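Local coordinates for protein putative modulator of DNA gyrase (PDB 1VPB) that probably acts as a metallopeptidase of the PmbA/TldD type and is a putative modulator of DNA gyrase, at residues T47-R52 and D140-A145; I160-S165 and A194-R199; Y190-D195 and K223-K228. One frame throughout, in Å; residues are numbered along the deposited sequence. Where two conformers were deposited one is given.

Interaction 1: T47-R52 and D140-A145; sequences TSFELR and DKIEMA
F49 turns one face of its ring to I142, at the middle of a helix-on-sheet contact. Strand 36-52 of the six-stranded antiparallel sheet supplies T47-R52, and helix 138-150 supplies D140-A145. The segment axes approach to 8.7 Å at 33°, so the helix runs roughly along the strand, and T47, F49 and L51 all point at it.

The ring contact is a CH-pi interaction. I142 CB stands 3.7 Å from the centroid of the F49 ring and only 6° off its normal, almost exactly over the centre. With I142 CG1 anti to the backbone N (chi1 -165°), the chain continues over the same ring, CG1 reaching F49 CD1 at 3.8 Å. K141 CB meets F49 CE2 obliquely, at 3.9 Å.

The other apolar contacts come from the branches of L51: CD2 lies 4.2 Å from I142 CG1, and CD1 lies 4.0 Å from A145 CB. L104 of the second subunit also packs on F49 and I142, which brings this cluster to the dimer interface.

The polar link between the two segments lies at the T47 end. The extended chain of K141 carries NZ to a salt bridge with D168 on strand 159-177, while T47 OG1 is hydrogen-bonded to Q61 NE2. A water links the two groups: K141 NZ donates to it over 2.8 Å, and it lies 2.9 Å from T47 OG1.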
ATOM      1  N   THR A  47      -7.787  -5.001  17.282  1.00 32.13           N
ATOM      2  CA  THR A  47      -9.202  -5.002  16.965  1.00 33.10           C
ATOM      3  C   THR A  47      -9.565  -3.792  16.128  1.00 34.75           C
ATOM      4  O   THR A  47      -9.129  -2.659  16.434  1.00 32.97           O
ATOM      5  CB  THR A  47     -10.013  -4.957  18.277  1.00 33.52           C
ATOM      6  OG1 THR A  47      -9.819  -6.190  18.987  1.00 35.23           O
ATOM      7  CG2 THR A  47     -11.481  -4.846  18.049  1.00 36.90           C
ATOM      8  N   SER A  48     -10.403  -4.030  15.116  0.50 32.57           N
ATOM      9  CA  SER A  48     -10.999  -2.984  14.294  0.50 35.58           C
ATOM     10  C   SER A  48     -12.506  -3.145  14.243  0.50 35.41           C
ATOM     11  O   SER A  48     -13.009  -4.211  13.871  0.50 34.09           O
ATOM     12  CB  SER A  48     -10.452  -3.062  12.866  0.50 37.97           C
ATOM     13  OG  SER A  48     -11.211  -2.248  12.020  0.50 38.22           O
ATOM     14  N   PHE A  49     -13.243  -2.097  14.619  1.00 35.16           N
ATOM     15  CA  PHE A  49     -14.662  -2.022  14.317  1.00 33.20           C
ATOM     16  C   PHE A  49     -14.871  -0.871  13.327  1.00 36.05           C
ATOM     17  O   PHE A  49     -14.447   0.253  13.593  1.00 36.81           O
ATOM     18  CB  PHE A  49     -15.565  -1.711  15.530  1.00 35.32           C
ATOM     19  CG  PHE A  49     -15.668  -2.830  16.543  1.00 37.86           C
ATOM     20  CD1 PHE A  49     -16.563  -3.889  16.340  1.00 43.39           C
ATOM     21  CD2 PHE A  49     -14.927  -2.802  17.735  1.00 38.70           C
ATOM     22  CE1 PHE A  49     -16.665  -4.947  17.307  1.00 40.87           C
ATOM     23  CE2 PHE A  49     -14.999  -3.844  18.663  1.00 43.94           C
ATOM     24  CZ  PHE A  49     -15.869  -4.924  18.444  1.00 40.80           C
ATOM     25  N   GLU A  50     -15.553  -1.137  12.222  1.00 33.94           N
ATOM     26  CA  GLU A  50     -15.984  -0.090  11.279  1.00 35.09           C
ATOM     27  C   GLU A  50     -17.482  -0.068  11.079  1.00 36.44           C
ATOM     28  O   GLU A  50     -18.143  -1.119  10.848  1.00 35.67           O
ATOM     29  CB  GLU A  50     -15.289  -0.284   9.920  1.00 37.85           C
ATOM     30  CG  GLU A  50     -13.768  -0.201   9.910  1.00 42.52           C
ATOM     31  N   LEU A  51     -18.042   1.153  11.132  1.00 35.56           N
ATOM     32  CA  LEU A  51     -19.447   1.391  11.009  1.00 37.99           C
ATOM     33  C   LEU A  51     -19.685   2.341   9.840  1.00 38.29           C
ATOM     34  O   LEU A  51     -18.890   3.231   9.607  1.00 36.36           O
ATOM     35  CB  LEU A  51     -20.039   2.009  12.283  1.00 39.23           C
ATOM     36  CG  LEU A  51     -19.643   1.408  13.637  1.00 48.28           C
ATOM     37  CD1 LEU A  51     -20.575   1.985  14.698  1.00 54.29           C
ATOM     38  CD2 LEU A  51     -19.620  -0.152  13.706  1.00 56.97           C
ATOM     39  N   ARG A  52     -20.750   2.118   9.102  1.00 41.56           N
ATOM     40  CA  ARG A  52     -21.163   3.125   8.115  1.00 49.66           C
ATOM     41  C   ARG A  52     -22.629   3.207   8.086  1.00 51.42           C
ATOM     42  O   ARG A  52     -23.255   2.242   7.729  1.00 51.70           O
ATOM     43  CB  ARG A  52     -20.671   2.826   6.705  1.00 53.28           C
ATOM     44  CG  ARG A  52     -21.156   3.928   5.718  1.00 55.57           C
ATOM     45  CD  ARG A  52     -20.269   4.094   4.500  1.00 62.56           C
ATOM     46  NE  ARG A  52     -18.856   4.212   4.873  1.00 64.92           N
ATOM     47  CZ  ARG A  52     -18.172   5.354   4.981  1.00 63.29           C
ATOM     48  NH1 ARG A  52     -18.740   6.536   4.742  1.00 62.12           N
ATOM     49  NH2 ARG A  52     -16.891   5.302   5.320  1.00 61.05           N
ATOM     50  N   ASP A 140     -17.817  -2.111  24.803  1.00 36.52           N
ATOM     51  CA  ASP A 140     -17.554  -0.683  25.035  1.00 35.09           C
ATOM     52  C   ASP A 140     -16.853  -0.015  23.837  1.00 33.23           C
ATOM     53  O   ASP A 140     -17.110   1.134  23.505  1.00 36.79           O
ATOM     54  CB  ASP A 140     -16.670  -0.532  26.272  1.00 38.32           C
ATOM     55  CG  ASP A 140     -17.356  -1.004  27.539  1.00 40.99           C
ATOM     56  OD1 ASP A 140     -18.587  -0.941  27.614  1.00 40.26           O
ATOM     57  OD2 ASP A 140     -16.715  -1.420  28.510  1.00 41.61           O
ATOM     58  N   LYS A 141     -15.975  -0.780  23.196  1.00 34.67           N
ATOM     59  CA  LYS A 141     -15.218  -0.312  22.025  1.00 34.62           C
ATOM     60  C   LYS A 141     -16.194   0.004  20.888  1.00 34.11           C
ATOM     61  O   LYS A 141     -16.210   1.108  20.343  1.00 35.69           O
ATOM     62  CB  LYS A 141     -14.163  -1.360  21.609  1.00 35.45           C
ATOM     63  CG  LYS A 141     -13.126  -1.738  22.666  1.00 35.19           C
ATOM     64  CD  LYS A 141     -12.216  -2.787  22.151  1.00 33.49           C
ATOM     65  CE  LYS A 141     -11.289  -3.314  23.214  1.00 34.26           C
ATOM     66  NZ  LYS A 141     -10.273  -4.279  22.763  1.00 36.23           N
ATOM     67  N   ILE A 142     -17.044  -0.950  20.529  0.50 34.01           N
ATOM     68  CA  ILE A 142     -17.970  -0.675  19.448  0.50 31.68           C
ATOM     69  C   ILE A 142     -18.996   0.412  19.816  0.50 33.36           C
ATOM     70  O   ILE A 142     -19.400   1.203  18.962  0.50 35.44           O
ATOM     71  CB  ILE A 142     -18.650  -1.958  18.947  0.50 32.13           C
ATOM     72  CG1 ILE A 142     -19.313  -1.670  17.606  0.50 32.36           C
ATOM     73  CG2 ILE A 142     -19.660  -2.467  19.960  0.50 35.95           C
ATOM     74  CD1 ILE A 142     -20.152  -2.768  17.097  0.50 29.88           C
ATOM     75  N   GLU A 143     -19.399   0.496  21.082  1.00 37.72           N
ATOM     76  CA  GLU A 143     -20.246   1.612  21.517  1.00 38.25           C
ATOM     77  C   GLU A 143     -19.622   2.995  21.289  1.00 35.55           C
ATOM     78  O   GLU A 143     -20.329   3.980  20.933  1.00 33.98           O
ATOM     79  CB  GLU A 143     -20.631   1.496  22.999  1.00 39.85           C
ATOM     80  CG  GLU A 143     -21.659   0.421  23.314  1.00 55.11           C
ATOM     81  CD  GLU A 143     -22.965   0.565  22.539  1.00 62.08           C
ATOM     82  OE1 GLU A 143     -23.480   1.704  22.437  1.00 47.43           O
ATOM     83  OE2 GLU A 143     -23.452  -0.468  22.010  1.00 64.30           O
ATOM     84  N   MET A 144     -18.324   3.121  21.562  1.00 37.64           N
ATOM     85  CA  MET A 144     -17.633   4.377  21.271  1.00 35.91           C
ATOM     86  C   MET A 144     -17.751   4.759  19.811  1.00 37.20           C
ATOM     87  O   MET A 144     -17.935   5.923  19.516  1.00 35.22           O
ATOM     88  CB  MET A 144     -16.158   4.315  21.641  1.00 39.26           C
ATOM     89  CG  MET A 144     -15.902   4.155  23.126  1.00 39.09           C
ATOM     90  SD  MET A 144     -14.163   3.905  23.529  1.00 37.77           S
ATOM     91  CE  MET A 144     -14.332   3.194  25.108  1.00 43.25           C
ATOM     92  N   ALA A 145     -17.583   3.795  18.900  1.00 36.88           N
ATOM     93  CA  ALA A 145     -17.688   4.098  17.480  1.00 38.01           C
ATOM     94  C   ALA A 145     -19.113   4.493  17.115  1.00 39.94           C
ATOM     95  O   ALA A 145     -19.365   5.421  16.331  1.00 34.86           O
ATOM     96  CB  ALA A 145     -17.215   2.937  16.687  1.00 37.75           C
TER
HETATM   97  O   HOH W   1     -11.518  -6.274  21.316  1.00 29.20           O

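Interaction 2: I160-S165 and A194-R199; sequences ISVGSS and ADITIR
T197 and I160, the two residues that bury most surface here, meet at a classic beta bulge in the hairpin of strands 159-177 and 181-198. T197 O accepts two backbone hydrogen bonds, from I160 N at 2.7 Å and from S161 N at 3.2 Å, so that both residues face T197. The return bond, T197 N to S161 O, is 2.9 Å long and lies in the carbonyl plane. T197 CG2, anti to its own backbone N, comes to I160 CB at 4.2 Å. Beyond the bulge the ladder is regular, and the segments run antiparallel at 169°. The side chain of I160 reaches along the partner strand, its CD1 resting 3.5 Å from the carbonyl carbon I198 C and close to the start of R199.

G163 forms the next hydrogen-bonded pair, with D195. G163 N binds D195 O at 2.7 Å, nearly along the C=O axis, whereas the reciprocal D195 N to G163 O bond, 2.8 Å, has its donor 37° above the carbonyl plane. D195 CG takes the position between its backbone N and carbonyl carbon (chi1 63°), which brings the carboxylate over G163, where no side chain stands in the way. Its OD1 pairs with R52 in a salt bridge, and OD2 accepts from a water at 2.7 Å that also bonds S165 OG.

The intervening non-hydrogen-bonded pairs, V162 with I196 and S164 with A194, put their side chains on the face covered by helices 138-150 and 225-234: V162 lies on A149, A194 on V148 and A229, I196 on L230. Within the sheet, backbone hydrogen bonds tie the hairpin to strand 36-52, L51 with S164, and to strand 207-214, W210 with A194 and A208 with I196.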
ATOM      1  N   ILE A 160     -24.588  12.623   3.115  1.00 38.04           N
ATOM      2  CA  ILE A 160     -24.780  11.416   2.320  1.00 38.52           C
ATOM      3  C   ILE A 160     -24.421  10.150   3.121  1.00 38.29           C
ATOM      4  O   ILE A 160     -25.179   9.182   3.112  1.00 38.75           O
ATOM      5  CB  ILE A 160     -23.926  11.520   1.044  1.00 40.30           C
ATOM      6  CG1 ILE A 160     -24.557  12.569   0.120  1.00 43.40           C
ATOM      7  CG2 ILE A 160     -23.818  10.163   0.336  1.00 47.07           C
ATOM      8  CD1 ILE A 160     -23.725  12.876  -1.077  1.00 50.94           C
ATOM      9  N   SER A 161     -23.291  10.178   3.816  1.00 37.97           N
ATOM     10  CA  SER A 161     -22.824   9.012   4.559  1.00 39.97           C
ATOM     11  C   SER A 161     -21.985   9.451   5.751  1.00 38.41           C
ATOM     12  O   SER A 161     -21.202  10.399   5.629  1.00 39.14           O
ATOM     13  CB  SER A 161     -21.961   8.134   3.653  1.00 43.28           C
ATOM     14  OG  SER A 161     -21.562   6.953   4.325  1.00 51.60           O
ATOM     15  N   VAL A 162     -22.164   8.748   6.878  1.00 37.02           N
ATOM     16  CA  VAL A 162     -21.352   8.949   8.084  1.00 35.77           C
ATOM     17  C   VAL A 162     -20.689   7.619   8.439  1.00 34.23           C
ATOM     18  O   VAL A 162     -21.366   6.669   8.778  1.00 38.03           O
ATOM     19  CB  VAL A 162     -22.193   9.379   9.291  1.00 35.28           C
ATOM     20  CG1 VAL A 162     -21.315   9.511  10.564  1.00 39.13           C
ATOM     21  CG2 VAL A 162     -22.956  10.704   8.982  1.00 34.00           C
ATOM     22  N   GLY A 163     -19.393   7.581   8.300  1.00 36.14           N
ATOM     23  CA  GLY A 163     -18.590   6.440   8.723  1.00 36.76           C
ATOM     24  C   GLY A 163     -17.915   6.745  10.043  1.00 35.51           C
ATOM     25  O   GLY A 163     -17.551   7.888  10.327  1.00 35.45           O
ATOM     26  N   SER A 164     -17.755   5.726  10.874  1.00 34.29           N
ATOM     27  CA  SER A 164     -16.914   5.852  12.049  1.00 34.32           C
ATOM     28  C   SER A 164     -16.148   4.557  12.267  1.00 32.56           C
ATOM     29  O   SER A 164     -16.541   3.476  11.793  1.00 35.48           O
ATOM     30  CB  SER A 164     -17.757   6.185  13.287  1.00 35.69           C
ATOM     31  OG  SER A 164     -18.792   5.257  13.496  1.00 37.46           O
ATOM     32  N   SER A 165     -15.094   4.650  13.025  1.00 31.72           N
ATOM     33  CA  SER A 165     -14.212   3.527  13.252  1.00 33.01           C
ATOM     34  C   SER A 165     -13.619   3.565  14.642  1.00 35.80           C
ATOM     35  O   SER A 165     -13.304   4.649  15.179  1.00 35.54           O
ATOM     36  CB  SER A 165     -13.039   3.582  12.267  1.00 39.08           C
ATOM     37  OG  SER A 165     -13.541   3.648  10.934  1.00 49.72           O
ATOM     38  N   ALA A 194     -14.064   9.531  12.562  1.00 33.57           N
ATOM     39  CA  ALA A 194     -15.272   9.731  11.753  1.00 34.74           C
ATOM     40  C   ALA A 194     -14.896  10.172  10.353  1.00 32.93           C
ATOM     41  O   ALA A 194     -13.922  10.877  10.170  1.00 35.61           O
ATOM     42  CB  ALA A 194     -16.192  10.794  12.347  1.00 34.96           C
ATOM     43  N   ASP A 195     -15.719   9.794   9.387  1.00 37.78           N
ATOM     44  CA  ASP A 195     -15.583  10.310   8.025  1.00 39.23           C
ATOM     45  C   ASP A 195     -16.990  10.560   7.486  1.00 39.53           C
ATOM     46  O   ASP A 195     -17.896   9.718   7.619  1.00 39.14           O
ATOM     47  CB  ASP A 195     -14.751   9.369   7.149  1.00 41.85           C
ATOM     48  CG  ASP A 195     -15.385   8.039   6.979  1.00 49.34           C
ATOM     49  OD1 ASP A 195     -16.354   7.976   6.185  1.00 70.57           O
ATOM     50  OD2 ASP A 195     -15.012   7.005   7.578  1.00 74.92           O
ATOM     51  N   ILE A 196     -17.193  11.736   6.913  1.00 38.04           N
ATOM     52  CA  ILE A 196     -18.512  12.163   6.529  1.00 38.37           C
ATOM     53  C   ILE A 196     -18.460  12.703   5.121  1.00 38.57           C
ATOM     54  O   ILE A 196     -17.556  13.437   4.799  1.00 37.84           O
ATOM     55  CB  ILE A 196     -19.000  13.287   7.464  1.00 36.71           C
ATOM     56  CG1 ILE A 196     -19.014  12.774   8.900  1.00 37.77           C
ATOM     57  CG2 ILE A 196     -20.374  13.802   7.010  1.00 37.81           C
ATOM     58  CD1 ILE A 196     -19.494  13.753   9.937  1.00 42.94           C
ATOM     59  N   THR A 197     -19.440  12.318   4.321  1.00 39.36           N
ATOM     60  CA  THR A 197     -19.580  12.778   2.953  1.00 40.84           C
ATOM     61  C   THR A 197     -20.905  13.504   2.807  1.00 40.94           C
ATOM     62  O   THR A 197     -21.926  13.075   3.357  1.00 38.95           O
ATOM     63  CB  THR A 197     -19.501  11.582   2.018  1.00 43.91           C
ATOM     64  OG1 THR A 197     -18.149  11.081   2.022  1.00 44.72           O
ATOM     65  CG2 THR A 197     -19.779  11.984   0.578  1.00 42.34           C
ATOM     66  N   ILE A 198     -20.893  14.608   2.064  1.00 40.40           N
ATOM     67  CA  ILE A 198     -22.093  15.401   1.886  1.00 42.44           C
ATOM     68  C   ILE A 198     -22.344  15.754   0.433  1.00 43.34           C
ATOM     69  O   ILE A 198     -21.466  15.604  -0.418  1.00 41.74           O
ATOM     70  CB  ILE A 198     -22.054  16.698   2.749  1.00 42.64           C
ATOM     71  CG1 ILE A 198     -21.052  17.719   2.186  1.00 39.72           C
ATOM     72  CG2 ILE A 198     -21.724  16.350   4.215  1.00 43.44           C
ATOM     73  CD1 ILE A 198     -21.106  19.048   2.898  1.00 43.54           C
ATOM     74  N   ARG A 199     -23.565  16.208   0.174  0.50 42.98           N
ATOM     75  CA  ARG A 199     -23.987  16.692  -1.139  0.50 43.79           C
ATOM     76  C   ARG A 199     -23.464  18.106  -1.332  0.50 44.28           C
ATOM     77  O   ARG A 199     -23.840  19.015  -0.590  0.50 43.38           O
ATOM     78  CB  ARG A 199     -25.521  16.696  -1.237  0.50 43.13           C
ATOM     79  CG  ARG A 199     -26.091  17.070  -2.612  0.50 43.55           C
ATOM     80  CD  ARG A 199     -27.602  17.322  -2.616  0.50 40.98           C
ATOM     81  NE  ARG A 199     -27.953  18.594  -1.969  0.50 38.47           N
ATOM     82  CZ  ARG A 199     -28.634  18.741  -0.825  0.50 34.02           C
ATOM     83  NH1 ARG A 199     -29.088  17.696  -0.136  0.50 35.21           N
ATOM     84  NH2 ARG A 199     -28.867  19.966  -0.364  0.50 33.64           N
TER
HETATM   85  O   HOH W   2     -14.173   6.567  10.098  1.00 40.42           O

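Interaction 3: Y190-D195 and K223-K228; sequences YSLSAD and KGIGQK
G226, whose backbone packs against A194, shares a polar partner with Q227: E151 OE1 receives a hydrogen bond from Q227 N and a weak one from G226 N, while E151 OE2 takes one from G224 N. This carboxylate thus grips amides of the first turn of helix 225-234, where its charge would be expected to be favourable to the helix dipole. The turn is closed by K228 N to G224 O, 2.8 Å, with G224 at the N-cap position. The positive phi of G224, 95°, is a conformation readily taken by glycine.

No hydrogen bond crosses from this helix start to the strand segment Y190-D195; the contact is apolar, and I225 supplies most of the helix side of it. With CG1 anti to the carbonyl carbon (chi1 -61°) and CG2 anti to the backbone N, its two branches reach different residues of the strand, as their contacts bear out. CD1 goes to L192, 3.6 Å from its CB and 3.9 Å from its backbone O. CG2 serves the residues that follow, lying 3.7 Å from A194 N, 4.0 Å from S193 C and 4.1 Å from A194 CB. A methyl therefore sits directly against the strand backbone.

At A194 the helix backbone itself comes close. A194 CB reaches G226 CA at 3.9 Å, and the two CA atoms, A194 and G226, are just 5.4 Å apart.

L192 and A194 point to the helix-covered face of the sheet. Helix 138-150 shares that face, with M144 on L192 and V148 on I225. Strand 207-214 runs beside the strand segment, its E212 hydrogen-bonded to L192 through the backbone and also touching I225.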
ATOM      1  N   TYR A 190      -4.902   3.175  20.793  1.00 30.51           N
ATOM      2  CA  TYR A 190      -6.318   3.195  20.579  1.00 30.97           C
ATOM      3  C   TYR A 190      -6.656   4.382  19.691  1.00 32.97           C
ATOM      4  O   TYR A 190      -6.000   5.427  19.776  1.00 34.28           O
ATOM      5  CB  TYR A 190      -7.059   3.423  21.902  1.00 31.47           C
ATOM      6  CG  TYR A 190      -6.704   2.457  23.014  1.00 30.85           C
ATOM      7  CD1 TYR A 190      -5.621   2.703  23.851  1.00 30.61           C
ATOM      8  CD2 TYR A 190      -7.452   1.307  23.244  1.00 36.69           C
ATOM      9  CE1 TYR A 190      -5.285   1.807  24.872  1.00 29.76           C
ATOM     10  CE2 TYR A 190      -7.129   0.426  24.266  1.00 37.64           C
ATOM     11  CZ  TYR A 190      -6.057   0.678  25.073  1.00 34.12           C
ATOM     12  OH  TYR A 190      -5.733  -0.167  26.132  1.00 37.95           O
ATOM     13  N   SER A 191      -7.667   4.219  18.849  1.00 31.56           N
ATOM     14  CA  SER A 191      -8.088   5.311  17.976  1.00 35.24           C
ATOM     15  C   SER A 191      -9.543   5.285  17.657  1.00 34.34           C
ATOM     16  O   SER A 191     -10.172   4.218  17.584  1.00 34.78           O
ATOM     17  CB  SER A 191      -7.273   5.287  16.696  1.00 37.54           C
ATOM     18  OG  SER A 191      -7.443   6.500  15.991  1.00 47.06           O
ATOM     19  N   LEU A 192     -10.111   6.484  17.464  1.00 31.38           N
ATOM     20  CA  LEU A 192     -11.480   6.636  17.028  1.00 30.67           C
ATOM     21  C   LEU A 192     -11.504   7.651  15.918  1.00 33.13           C
ATOM     22  O   LEU A 192     -10.788   8.650  15.954  1.00 33.33           O
ATOM     23  CB  LEU A 192     -12.385   7.129  18.160  1.00 33.79           C
ATOM     24  CG  LEU A 192     -12.824   6.127  19.235  1.00 34.50           C
ATOM     25  CD1 LEU A 192     -13.306   6.914  20.491  1.00 35.31           C
ATOM     26  CD2 LEU A 192     -13.901   5.241  18.708  1.00 33.57           C
ATOM     27  N   SER A 193     -12.336   7.419  14.929  1.00 32.86           N
ATOM     28  CA  SER A 193     -12.428   8.322  13.808  1.00 33.66           C
ATOM     29  C   SER A 193     -13.836   8.426  13.258  1.00 36.26           C
ATOM     30  O   SER A 193     -14.721   7.590  13.500  1.00 34.66           O
ATOM     31  CB  SER A 193     -11.446   7.918  12.694  1.00 38.80           C
ATOM     32  OG  SER A 193     -11.896   6.769  12.034  1.00 42.20           O
ATOM     33  N   ALA A 194     -14.064   9.531  12.562  1.00 33.57           N
ATOM     34  CA  ALA A 194     -15.272   9.731  11.753  1.00 34.74           C
ATOM     35  C   ALA A 194     -14.896  10.172  10.353  1.00 32.93           C
ATOM     36  O   ALA A 194     -13.922  10.877  10.170  1.00 35.61           O
ATOM     37  CB  ALA A 194     -16.192  10.794  12.347  1.00 34.96           C
ATOM     38  N   ASP A 195     -15.719   9.794   9.387  1.00 37.78           N
ATOM     39  CA  ASP A 195     -15.583  10.310   8.025  1.00 39.23           C
ATOM     40  C   ASP A 195     -16.990  10.560   7.486  1.00 39.53           C
ATOM     41  O   ASP A 195     -17.896   9.718   7.619  1.00 39.14           O
ATOM     42  CB  ASP A 195     -14.751   9.369   7.149  1.00 41.85           C
ATOM     43  CG  ASP A 195     -15.385   8.039   6.979  1.00 49.34           C
ATOM     44  OD1 ASP A 195     -16.354   7.976   6.185  1.00 70.57           O
ATOM     45  OD2 ASP A 195     -15.012   7.005   7.578  1.00 74.92           O
ATOM     46  N   LYS A 223     -15.333  11.959  22.586  1.00 38.44           N
ATOM     47  CA  LYS A 223     -16.426  12.866  22.253  1.00 38.65           C
ATOM     48  C   LYS A 223     -15.973  13.987  21.339  1.00 39.03           C
ATOM     49  O   LYS A 223     -14.825  14.437  21.357  1.00 39.44           O
ATOM     50  CB  LYS A 223     -17.039  13.422  23.549  1.00 37.87           C
ATOM     51  CG  LYS A 223     -17.685  12.331  24.353  1.00 39.76           C
ATOM     52  CD  LYS A 223     -18.343  12.787  25.639  1.00 46.88           C
ATOM     53  CE  LYS A 223     -19.312  11.663  26.085  1.00 54.92           C
ATOM     54  NZ  LYS A 223     -19.704  11.667  27.509  1.00 66.38           N
ATOM     55  N   GLY A 224     -16.881  14.391  20.471  1.00 36.42           N
ATOM     56  CA  GLY A 224     -16.646  15.533  19.594  1.00 37.75           C
ATOM     57  C   GLY A 224     -16.117  15.190  18.226  1.00 38.60           C
ATOM     58  O   GLY A 224     -15.974  16.065  17.361  1.00 35.90           O
ATOM     59  N   ILE A 225     -15.851  13.913  18.001  1.00 36.71           N
ATOM     60  CA  ILE A 225     -15.179  13.493  16.781  1.00 35.97           C
ATOM     61  C   ILE A 225     -16.112  13.577  15.579  1.00 34.15           C
ATOM     62  O   ILE A 225     -15.704  14.070  14.514  1.00 35.93           O
ATOM     63  CB  ILE A 225     -14.612  12.062  16.936  1.00 36.72           C
ATOM     64  CG1 ILE A 225     -13.586  12.037  18.086  1.00 34.66           C
ATOM     65  CG2 ILE A 225     -13.924  11.634  15.632  1.00 34.22           C
ATOM     66  CD1 ILE A 225     -13.052  10.640  18.443  1.00 34.13           C
ATOM     67  N   GLY A 226     -17.342  13.087  15.733  1.00 34.78           N
ATOM     68  CA  GLY A 226     -18.321  13.137  14.651  1.00 35.27           C
ATOM     69  C   GLY A 226     -18.728  14.577  14.411  1.00 38.06           C
ATOM     70  O   GLY A 226     -18.812  15.047  13.277  1.00 37.54           O
ATOM     71  N   GLN A 227     -18.899  15.299  15.507  1.00 37.94           N
ATOM     72  CA  GLN A 227     -19.173  16.714  15.425  1.00 43.10           C
ATOM     73  C   GLN A 227     -18.120  17.469  14.609  1.00 40.92           C
ATOM     74  O   GLN A 227     -18.463  18.184  13.664  1.00 42.39           O
ATOM     75  CB  GLN A 227     -19.261  17.294  16.823  1.00 45.06           C
ATOM     76  CG  GLN A 227     -19.833  18.703  16.846  1.00 55.61           C
ATOM     77  CD  GLN A 227     -19.622  19.373  18.179  1.00 67.00           C
ATOM     78  OE1 GLN A 227     -19.626  18.713  19.223  1.00 72.12           O
ATOM     79  NE2 GLN A 227     -19.436  20.689  18.156  1.00 78.90           N
ATOM     80  N   LYS A 228     -16.851  17.309  14.965  1.00 38.29           N
ATOM     81  CA  LYS A 228     -15.756  17.957  14.248  1.00 39.68           C
ATOM     82  C   LYS A 228     -15.680  17.588  12.780  1.00 38.64           C
ATOM     83  O   LYS A 228     -15.461  18.459  11.936  1.00 37.58           O
ATOM     84  CB  LYS A 228     -14.408  17.647  14.902  1.00 40.10           C
ATOM     85  CG  LYS A 228     -14.154  18.480  16.175  1.00 47.87           C
ATOM     86  CD  LYS A 228     -12.821  18.092  16.830  1.00 45.43           C
ATOM     87  CE  LYS A 228     -12.648  18.613  18.270  1.00 46.34           C
ATOM     88  NZ  LYS A 228     -13.589  17.986  19.241  1.00 45.37           N
TER

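Overall arrangement
All three contacts involve one antiparallel sheet, on the same side of the chain's centre. Interactions 1 and 3 are buried and mainly apolar, the first with one water bridge, each setting a helix on the sheet: in the first an aromatic ring lies between helix and strand, in the third an isoleucine and a glycine backbone lie against the strand. Interaction 2, partly buried, is instead a backbone ladder within the sheet, with exposed residues at its bulged end. Interactions 2 and 3 share A194 and D195 on strand 181-198. Interaction 1 joins them through the R52–D195 salt bridge and the L51–S164 backbone bond, and M144 of its helix packs on L192 of interaction 3.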